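Local coordinates for protein beta sliding clamp (Caulobacter crescentus, PDB 5WCE) that probably encircles DNA as a ring-shaped head-to-tail homodimer and tethers DNA polymerases to it, giving replication its processivity, at residues A[71-76]-A[119-124]. Numbering follows the deposited sequence.
Sequences PGQITA and LPAGDF
Thr75 and Leu119 form a single antiparallel beta bridge, a hydrogen-bonded pair. It ties the loop after strand 112-116 to edge strand 72-77 in the N-terminal domain. Leu119 N donates to Thr75 O at 3.3 Å. The return bond, Thr75 N to Leu119 O, is weak and bent (130°). The same carbonyl takes a much shorter bond from the Thr75 side chain, with OG1 2.6 Å from Leu119 O. That hydroxyl sits above the carbonyl plane, and Asn39 ND2 also bonds to it. With OG1 between the backbone N and the carbonyl carbon (chi1 79°), buried Thr75 turns its methyl to the tightly packed side. Thr75 CG2 lies 3.9 Å from Ala121 CA, and CD1 of buried Phe124 approaches CG2 obliquely, at 4.0 Å. The Phe124 side chain also touches Leu41 of strand 39-45 and Ser52 and Thr54 of strand 48-54. A valine at Thr75 would probably cost the Leu119 carbonyl its short bond and leave the Asn39 amide without this acceptor. The contact is looser at its exposed end, around Gln73. Its extended side chain bonds weakly to Ser43 through OE1. Gln73 meets the loop through CB, 3.9 Å from Ala121 CB, with amide NE2 only slightly farther from the same methyl.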
# COMPACT_ATOMS: atom_id res chain seq x y z
N PRO A 71 41.11 -6.97 -9.01
CA PRO A 71 40.33 -5.78 -9.29
C PRO A 71 39.73 -5.81 -10.67
O PRO A 71 40.21 -6.54 -11.56
CB PRO A 71 41.38 -4.65 -9.22
CG PRO A 71 42.68 -5.32 -9.59
CD PRO A 71 42.57 -6.77 -9.22
N GLY A 72 38.67 -5.04 -10.85
CA GLY A 72 38.06 -4.92 -12.16
C GLY A 72 36.69 -4.29 -12.05
O GLY A 72 36.26 -3.93 -10.94
N GLN A 73 36.04 -4.17 -13.21
CA GLN A 73 34.74 -3.48 -13.35
C GLN A 73 33.79 -4.26 -14.22
O GLN A 73 34.17 -4.75 -15.29
CB GLN A 73 34.88 -2.13 -14.04
CG GLN A 73 35.67 -1.07 -13.33
CD GLN A 73 35.52 0.26 -14.05
OE1 GLN A 73 34.98 1.23 -13.50
NE2 GLN A 73 35.98 0.29 -15.32
N ILE A 74 32.54 -4.35 -13.80
CA ILE A 74 31.51 -4.96 -14.62
C ILE A 74 30.19 -4.28 -14.33
O ILE A 74 30.10 -3.55 -13.35
CB ILE A 74 31.36 -6.44 -14.27
CG1 ILE A 74 30.92 -6.58 -12.81
CG2 ILE A 74 32.61 -7.23 -14.60
CD1 ILE A 74 30.88 -7.97 -12.28
N THR A 75 29.18 -4.55 -15.15
CA THR A 75 27.84 -4.09 -14.84
C THR A 75 26.89 -5.27 -14.75
O THR A 75 27.05 -6.28 -15.50
CB THR A 75 27.26 -3.02 -15.79
OG1 THR A 75 26.77 -3.62 -16.99
CG2 THR A 75 28.33 -1.96 -16.11
N ALA A 76 25.93 -5.15 -13.85
CA ALA A 76 25.01 -6.26 -13.61
C ALA A 76 23.64 -5.73 -13.17
O ALA A 76 23.58 -4.61 -12.61
CB ALA A 76 25.62 -7.18 -12.55
N LEU A 119 26.77 -6.49 -18.76
CA LEU A 119 27.05 -5.63 -19.87
C LEU A 119 28.37 -4.89 -19.60
O LEU A 119 28.70 -4.59 -18.44
CB LEU A 119 25.87 -4.70 -20.15
CG LEU A 119 24.58 -5.40 -20.61
CD1 LEU A 119 23.40 -4.45 -20.49
CD2 LEU A 119 24.71 -5.93 -22.06
N PRO A 120 29.10 -4.59 -20.66
CA PRO A 120 30.39 -3.95 -20.51
C PRO A 120 30.37 -2.61 -19.79
O PRO A 120 29.50 -1.75 -20.04
CB PRO A 120 30.88 -3.75 -21.95
CG PRO A 120 29.91 -4.39 -22.84
CD PRO A 120 28.69 -4.75 -22.06
N ALA A 121 31.33 -2.45 -18.90
CA ALA A 121 31.53 -1.27 -18.15
C ALA A 121 31.76 -0.02 -19.02
O ALA A 121 31.29 1.05 -18.64
CB ALA A 121 32.66 -1.46 -17.14
N GLY A 122 32.37 -0.17 -20.21
CA GLY A 122 32.58 0.94 -21.14
C GLY A 122 31.32 1.52 -21.76
O GLY A 122 31.37 2.60 -22.34
N ASP A 123 30.18 0.83 -21.68
CA ASP A 123 28.95 1.41 -22.19
C ASP A 123 28.14 2.09 -21.08
O ASP A 123 27.09 2.58 -21.36
CB ASP A 123 28.10 0.33 -22.88
CG ASP A 123 28.77 -0.23 -24.11
OD1 ASP A 123 29.34 0.56 -24.91
OD2 ASP A 123 28.71 -1.45 -24.30
N PHE A 124 28.61 2.05 -19.84
CA PHE A 124 27.87 2.60 -18.73
C PHE A 124 28.06 4.14 -18.76
O PHE A 124 29.17 4.59 -18.95
CB PHE A 124 28.38 2.05 -17.42
CG PHE A 124 27.46 2.29 -16.30
CD1 PHE A 124 26.34 1.50 -16.15
CD2 PHE A 124 27.67 3.34 -15.41
CE1 PHE A 124 25.45 1.74 -15.13
CE2 PHE A 124 26.77 3.56 -14.39
CZ PHE A 124 25.64 2.76 -14.26